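Local coordinates for protein LbaCas13a H328A (C2c2) (Lachnospiraceae bacterium NK4A179, PDB 5WLH) that binds a CRISPR guide RNA, held here as pre-crRNA, and acts as an RNA-guided, RNA-targeting nuclease of the Cas13a (C2c2) family, at residues A459-E462 and L463-S466; K1372-M1375 and D1376-I1379; E387-N390 and N391-F395; G143-A146 and A147-E150. All coordinates share one frame; numbering follows the deposited sequence.

Contact 1. Residues A459-E462 and L463-S466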
# COMPACT_ATOMS: atom_id res chain seq x y z
N ALA A 459 -12.96 20.76 9.96
CA ALA A 459 -14.04 21.75 9.97
C ALA A 459 -15.41 21.10 10.09
O ALA A 459 -16.42 21.68 9.67
CB ALA A 459 -13.98 22.65 8.73
N MET A 460 -15.49 19.90 10.69
CA MET A 460 -16.76 19.19 10.85
C MET A 460 -16.90 18.68 12.28
O MET A 460 -17.48 17.62 12.50
CB MET A 460 -16.87 18.04 9.85
CG MET A 460 -16.79 18.49 8.39
SD MET A 460 -18.20 19.47 7.84
CE MET A 460 -19.51 18.23 7.80
N ASP A 461 -16.33 19.40 13.24
CA ASP A 461 -16.38 19.02 14.65
C ASP A 461 -17.78 18.61 15.11
O ASP A 461 -17.95 17.64 15.85
CB ASP A 461 -15.89 20.22 15.47
CG ASP A 461 -14.99 19.83 16.61
OD1 ASP A 461 -15.39 18.96 17.41
OD2 ASP A 461 -13.90 20.43 16.70
N GLU A 462 -18.80 19.35 14.70
CA GLU A 462 -20.12 19.13 15.27
C GLU A 462 -20.85 17.93 14.67
O GLU A 462 -22.02 17.70 14.99
CB GLU A 462 -20.95 20.42 15.16
CG GLU A 462 -20.12 21.63 15.58
CD GLU A 462 -20.91 22.73 16.28
OE1 GLU A 462 -20.35 23.37 17.20
OE2 GLU A 462 -22.07 22.97 15.91
N LEU A 463 -20.18 17.16 13.81
CA LEU A 463 -20.67 15.81 13.52
C LEU A 463 -20.65 14.94 14.77
O LEU A 463 -21.43 13.99 14.87
CB LEU A 463 -19.84 15.15 12.42
CG LEU A 463 -19.91 15.73 11.01
CD1 LEU A 463 -19.03 14.93 10.05
CD2 LEU A 463 -21.35 15.74 10.51
N ASN A 464 -19.75 15.24 15.71
CA ASN A 464 -19.62 14.45 16.93
C ASN A 464 -20.93 14.51 17.71
O ASN A 464 -21.53 15.57 17.85
CB ASN A 464 -18.47 14.97 17.78
CG ASN A 464 -17.11 14.48 17.30
OD1 ASN A 464 -16.86 13.27 17.23
ND2 ASN A 464 -16.23 15.42 16.95
N ALA A 465 -21.36 13.35 18.22
CA ALA A 465 -22.65 13.25 18.89
C ALA A 465 -22.73 14.25 20.04
O ALA A 465 -21.79 14.41 20.82
CB ALA A 465 -22.86 11.82 19.41
N SER A 466 -23.86 14.96 20.10
CA SER A 466 -24.07 15.97 21.14
C SER A 466 -25.57 16.17 21.31
O SER A 466 -26.38 15.70 20.50
CB SER A 466 -23.41 17.30 20.78
OG SER A 466 -24.07 17.90 19.68

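Contact 2. Residues K1372-M1375 and D1376-I1379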
# COMPACT_ATOMS: atom_id res chain seq x y z
N LYS A 1372 -9.08 -19.48 -20.14
CA LYS A 1372 -8.05 -20.50 -20.15
C LYS A 1372 -6.92 -20.08 -21.08
O LYS A 1372 -7.16 -19.47 -22.12
CB LYS A 1372 -8.61 -21.86 -20.57
CG LYS A 1372 -9.52 -22.37 -19.50
CD LYS A 1372 -8.64 -23.00 -18.41
CE LYS A 1372 -9.38 -23.19 -17.10
NZ LYS A 1372 -8.45 -23.19 -15.90
N VAL A 1373 -5.69 -20.38 -20.67
CA VAL A 1373 -4.54 -19.95 -21.43
C VAL A 1373 -3.59 -21.12 -21.58
O VAL A 1373 -3.64 -22.10 -20.82
CB VAL A 1373 -3.80 -18.74 -20.80
CG1 VAL A 1373 -4.79 -17.67 -20.38
CG2 VAL A 1373 -2.95 -19.18 -19.62
N ASN A 1374 -2.71 -21.02 -22.57
CA ASN A 1374 -1.69 -22.04 -22.81
C ASN A 1374 -0.61 -21.86 -21.75
O ASN A 1374 0.30 -21.05 -21.90
CB ASN A 1374 -1.13 -21.91 -24.22
CG ASN A 1374 -0.16 -23.02 -24.57
OD1 ASN A 1374 0.53 -23.56 -23.70
ND2 ASN A 1374 -0.08 -23.36 -25.85
N MET A 1375 -0.70 -22.64 -20.67
CA MET A 1375 0.21 -22.42 -19.56
C MET A 1375 1.60 -22.95 -19.84
O MET A 1375 2.58 -22.42 -19.30
CB MET A 1375 -0.37 -23.04 -18.30
CG MET A 1375 -1.69 -22.38 -17.96
SD MET A 1375 -2.35 -22.81 -16.37
CE MET A 1375 -2.88 -24.50 -16.63
N ASP A 1376 1.72 -23.98 -20.70
CA ASP A 1376 3.05 -24.42 -21.12
C ASP A 1376 3.82 -23.29 -21.79
O ASP A 1376 5.02 -23.11 -21.54
CB ASP A 1376 2.93 -25.61 -22.07
CG ASP A 1376 2.30 -26.82 -21.42
OD1 ASP A 1376 2.49 -26.99 -20.19
OD2 ASP A 1376 1.64 -27.60 -22.13
N GLU A 1377 3.16 -22.52 -22.65
CA GLU A 1377 3.87 -21.41 -23.29
C GLU A 1377 4.09 -20.26 -22.30
O GLU A 1377 5.13 -19.60 -22.34
CB GLU A 1377 3.10 -20.94 -24.52
CG GLU A 1377 3.80 -21.28 -25.83
CD GLU A 1377 2.98 -20.92 -27.06
OE1 GLU A 1377 3.27 -21.48 -28.14
OE2 GLU A 1377 2.04 -20.10 -26.95
N MET A 1378 3.13 -20.02 -21.42
CA MET A 1378 3.22 -18.85 -20.54
C MET A 1378 4.27 -19.04 -19.45
O MET A 1378 4.95 -18.08 -19.06
CB MET A 1378 1.86 -18.56 -19.92
CG MET A 1378 1.86 -17.33 -19.02
SD MET A 1378 0.18 -16.83 -18.59
CE MET A 1378 -0.39 -16.14 -20.14
N ILE A 1379 4.40 -20.26 -18.93
CA ILE A 1379 5.32 -20.50 -17.83
C ILE A 1379 6.74 -20.67 -18.36
O ILE A 1379 6.98 -21.45 -19.29
CB ILE A 1379 4.89 -21.72 -17.01
CG1 ILE A 1379 3.51 -21.47 -16.37
CG2 ILE A 1379 5.96 -22.05 -15.97
CD1 ILE A 1379 2.95 -22.66 -15.63

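Contact 3. Residues E387-N390 and N391-F395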
# COMPACT_ATOMS: atom_id res chain seq x y z
N GLU A 387 -2.07 35.43 -25.29
CA GLU A 387 -1.84 36.87 -25.17
C GLU A 387 -2.49 37.64 -26.31
O GLU A 387 -3.04 38.72 -26.10
CB GLU A 387 -0.33 37.15 -25.13
CG GLU A 387 0.38 36.74 -23.83
CD GLU A 387 1.91 36.70 -23.94
OE1 GLU A 387 2.46 36.72 -25.07
OE2 GLU A 387 2.58 36.66 -22.88
N GLU A 388 -2.44 37.08 -27.52
CA GLU A 388 -2.80 37.83 -28.73
C GLU A 388 -4.16 37.47 -29.31
O GLU A 388 -4.75 38.31 -29.98
CB GLU A 388 -1.74 37.61 -29.82
CG GLU A 388 -0.37 38.06 -29.41
CD GLU A 388 0.69 37.76 -30.46
OE1 GLU A 388 0.32 37.41 -31.61
OE2 GLU A 388 1.89 37.87 -30.14
N ASP A 389 -4.66 36.27 -29.08
CA ASP A 389 -5.83 35.78 -29.80
C ASP A 389 -6.79 35.07 -28.84
O ASP A 389 -7.28 33.98 -29.12
CB ASP A 389 -5.42 34.85 -30.94
CG ASP A 389 -6.25 35.06 -32.20
OD1 ASP A 389 -7.15 35.93 -32.20
OD2 ASP A 389 -6.02 34.32 -33.19
N ASN A 390 -7.07 35.71 -27.70
CA ASN A 390 -8.01 35.20 -26.73
C ASN A 390 -9.43 35.58 -27.15
O ASN A 390 -10.12 34.81 -27.82
CB ASN A 390 -7.68 35.73 -25.33
CG ASN A 390 -8.54 35.09 -24.25
OD1 ASN A 390 -9.48 34.37 -24.55
ND2 ASN A 390 -8.22 35.36 -22.98
N ASN A 391 -9.85 36.78 -26.77
CA ASN A 391 -11.13 37.35 -27.20
C ASN A 391 -12.28 36.38 -26.91
O ASN A 391 -13.12 36.10 -27.77
CB ASN A 391 -11.09 37.73 -28.68
CG ASN A 391 -9.82 38.46 -29.07
OD1 ASN A 391 -9.12 38.06 -30.02
ND2 ASN A 391 -9.50 39.53 -28.35
N GLY A 392 -12.29 35.85 -25.69
CA GLY A 392 -13.37 34.98 -25.25
C GLY A 392 -13.14 33.50 -25.44
O GLY A 392 -13.98 32.70 -25.01
N ARG A 393 -12.04 33.10 -26.09
CA ARG A 393 -11.77 31.68 -26.30
C ARG A 393 -11.38 30.99 -25.01
O ARG A 393 -11.80 29.87 -24.74
CB ARG A 393 -10.63 31.51 -27.31
CG ARG A 393 -11.05 31.53 -28.76
CD ARG A 393 -9.83 31.60 -29.65
NE ARG A 393 -10.21 31.94 -31.02
CZ ARG A 393 -10.27 33.19 -31.48
NH1 ARG A 393 -9.99 34.22 -30.69
NH2 ARG A 393 -10.63 33.40 -32.74
N TYR A 394 -10.51 31.64 -24.23
CA TYR A 394 -9.89 31.08 -23.04
C TYR A 394 -10.47 31.82 -21.84
O TYR A 394 -11.56 32.42 -21.93
CB TYR A 394 -8.37 31.20 -23.18
CG TYR A 394 -7.90 30.82 -24.57
CD1 TYR A 394 -8.09 29.53 -25.06
CD2 TYR A 394 -7.31 31.76 -25.41
CE1 TYR A 394 -7.69 29.18 -26.35
CE2 TYR A 394 -6.91 31.43 -26.69
CZ TYR A 394 -7.10 30.14 -27.16
OH TYR A 394 -6.70 29.79 -28.42
N PHE A 395 -9.76 31.79 -20.72
CA PHE A 395 -10.26 32.49 -19.55
C PHE A 395 -9.93 33.98 -19.63
O PHE A 395 -8.92 34.39 -20.22
CB PHE A 395 -9.70 31.86 -18.28
CG PHE A 395 -10.14 30.43 -18.09
CD1 PHE A 395 -11.40 30.13 -17.60
CD2 PHE A 395 -9.31 29.38 -18.45
CE1 PHE A 395 -11.81 28.80 -17.45
CE2 PHE A 395 -9.70 28.07 -18.30
CZ PHE A 395 -10.96 27.77 -17.80
O HOH W 1 -6.33 31.60 -30.18

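Contact 4. Residues G143-A146 and A147-E150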
# COMPACT_ATOMS: atom_id res chain seq x y z
N GLY A 143 38.29 38.98 -7.99
CA GLY A 143 39.28 39.36 -6.99
C GLY A 143 40.70 38.96 -7.33
O GLY A 143 41.45 38.57 -6.43
N VAL A 144 41.09 39.06 -8.60
CA VAL A 144 42.34 38.49 -9.08
C VAL A 144 42.93 39.41 -10.15
O VAL A 144 42.20 40.00 -10.96
CB VAL A 144 42.11 37.06 -9.63
CG1 VAL A 144 43.13 36.68 -10.69
CG2 VAL A 144 42.13 36.05 -8.48
N ASP A 145 44.26 39.54 -10.14
CA ASP A 145 44.98 40.40 -11.07
C ASP A 145 44.89 39.85 -12.49
O ASP A 145 44.19 38.87 -12.77
CB ASP A 145 46.43 40.53 -10.63
CG ASP A 145 47.07 39.19 -10.37
OD1 ASP A 145 46.77 38.59 -9.30
OD2 ASP A 145 47.83 38.72 -11.23
N ALA A 146 45.63 40.47 -13.42
CA ALA A 146 45.52 40.11 -14.83
C ALA A 146 46.40 38.92 -15.19
O ALA A 146 46.01 38.08 -16.01
CB ALA A 146 45.86 41.31 -15.71
N ALA A 147 47.60 38.86 -14.62
CA ALA A 147 48.49 37.74 -14.91
C ALA A 147 47.94 36.43 -14.35
O ALA A 147 47.99 35.39 -15.01
CB ALA A 147 49.89 38.03 -14.35
N THR A 148 47.40 36.48 -13.14
CA THR A 148 46.82 35.27 -12.56
C THR A 148 45.55 34.86 -13.31
O THR A 148 45.31 33.67 -13.53
CB THR A 148 46.54 35.50 -11.08
OG1 THR A 148 47.78 35.79 -10.41
CG2 THR A 148 45.93 34.26 -10.44
N ALA A 149 44.75 35.85 -13.73
CA ALA A 149 43.54 35.56 -14.49
C ALA A 149 43.86 34.75 -15.74
O ALA A 149 43.14 33.81 -16.08
CB ALA A 149 42.83 36.86 -14.85
N GLU A 150 44.96 35.08 -16.41
CA GLU A 150 45.36 34.31 -17.59
C GLU A 150 45.68 32.87 -17.23
O GLU A 150 45.32 31.95 -17.97
CB GLU A 150 46.56 34.98 -18.27
CG GLU A 150 46.58 34.80 -19.78
CD GLU A 150 45.35 35.38 -20.45
OE1 GLU A 150 45.01 36.55 -20.14
OE2 GLU A 150 44.73 34.68 -21.28

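Contact 1. Residues A459-E462 and L463-S466
M460 and L463, three residues apart, cross obliquely, with a methylene and the terminal methyl of the methionine against the leucine's end. M460 is bent at chi2 and chi3, which curls the thioether back until CE as well as CB lies against the leucine. CB of M460 is 3.8 Å from L463 CD1, and CE of M460 is 4.0 Å from the same methyl. L463 starts with CG beside its backbone N (chi1 -67°), which brings CG of L463, like its CB, to 3.4 Å from M460 O. That oxygen takes the amide of L463, with M460 O 3.0 Å from L463 N and the donor well above the carbonyl plane.

Together these residues form a short 3-10 turn just beyond the end of helix 429-458, its i to i+3 bonds continuing with N464 N to D461 O at 3.0 Å. N464 adds a second, weak bond: its ND2 folds back to D461 O at 3.0 Å, bent to 131°. The carboxylate of D461 merely passes the amide, their planes 66° apart, and its OD2 bonds to S477 OG instead. The carboxylate of E462 is engaged outside the turn: OE2 with the backbone N of E472, OE1 in salt bridges with K468 and K475. Beyond M460 and L463, helix 1171-1180 closes over the pair with C1177, which touches both.

Contact 2. Residues K1372-M1375 and D1376-I1379
The amide oxygen of N1374 caps the short helix 1375-1378, accepting from E1377 N at 3.0 Å from N1374 OD1. This is an N-cap: the side chain stands in for the carbonyl that a preceding helical turn would have supplied. The bond is fairly straight at the hydrogen (161°), although the donor sits above the plane of the amide, not on a lone pair. With chi1 at -175°, CG of N1374 lies beside its own carbonyl carbon, which carries OD1 round to the first turn of the helix.

The backbone then follows with two i to i+4 bonds. M1378 N reaches N1374 O at 3.0 Å in the carbonyl plane, and I1379 N reaches M1375 O at 2.8 Å. Flat against the cap, the E1377 carboxylate is stacked over the N1374 amide with the planes only 7° apart and OE2 of E1377 4.0 Å from ND2 of N1374. D1376 OD1 forms a salt bridge with K1357, at the start of helix 1357-1368.

That same helix receives the apolar side: V1373 rests on I1364 and F1368, and I1379 on I1364. The backbones of E1377 and M1378 bond to N1334 and V1336, tying the turn to the antiparallel sheet through strand 1336-1344. Within the turn, M1378 is bent at chi3, so that both its sulfur and its methyl meet V1373: CG2 of V1373 is 4.0 Å from M1378 CE.

Contact 3. Residues E387-N390 and N391-F395
N390 carries this turn, gripping the chain beyond it with both ends of its amide. Its OD1 accepts from the backbone of Y394, N390 OD1 to Y394 N being 2.9 Å and nearly straight at 164°. Its ND2 donates to the carbonyl of F395, N390 ND2 to F395 O at 3.0 Å, with the acceptor in the amide plane. These two bonds fix the rotation of the buried amide, which CG, anti to the backbone N (chi1 -173°), turns towards them.

The backbone folds as a type I' beta turn from N390 to R393, closed by R393 N to N390 O at 3.1 Å. R393 grips the same oxygen again: NH1 of R393 lies 2.9 Å from N390 O, coming from the opposite face of the carbonyl plane to its own backbone N. D389 sets its carboxylate over a guanidinium face in a long salt bridge, OD1 of D389 being 3.6 Å from R393 NH1, with no N-H pointing at it. A water spans D389 O and Y394 OH, while CB of R393 covers the centre of one face of the Y394 ring.

The turn joins helix 357-388 to helix 398-417. Y394 packs against R304, L305 and L308 of helix 292-311, and R393 NE reaches the carbonyl of L318; N401 of helix 398-417 bonds to F395 O.

Contact 4. Residues G143-A146 and A147-E150
At D145 the chain turns from an extended V144 into helix 146-155, whose first i to i+4 bonds run from A149 N to D145 O and from E150 N to A146 O, each 3.2 Å. The side chains of D145 and T148 meet over this opening turn. Two bonds from T148 converge on one carboxylate oxygen: D145 OD2 lies 3.0 Å from T148 N and, equally, 3.0 Å from T148 OG1. The hydroxyl donates on the syn side of the carboxylate, 17° out of its plane, while the amide comes from farther above the same face.

D145 is thus the N-cap of the helix, answering an amide of its first turn and holding the threonine hydroxyl as well. Its CG sits between the backbone N and the carbonyl carbon (chi1 50°), folding the carboxylate back over the helix start, where the negative charge probably suits the positive end of the helix dipole.

V144 adds apolar packing with one methyl. Its CG1 is 3.6 Å from T148 CB, the two side chains crossing at about a right angle, and 4.2 Å from A149 CB. A149 also touches F139 and E140 of the preceding loop, and T148 rests on F114.

Overall arrangement
All four are local turns at helix ends. Contacts 2 and 4 open helices with an N-cap, an asparagine amide in one and an aspartate carboxylate that also holds a hydroxyl in the other; contacts 1 and 3 follow the ends of long helices, by a 3-10 turn and a type I' turn. Contact 4 is a surface feature, its centre about 60 Å from the centre of the chain, whereas the other three are partly buried. Contact 3 lies closest to the RNA, about 8 Å at nearest atoms. Contacts 1 and 2 sit on opposite sides of the chain's centre, and no two contacts touch or share a helix.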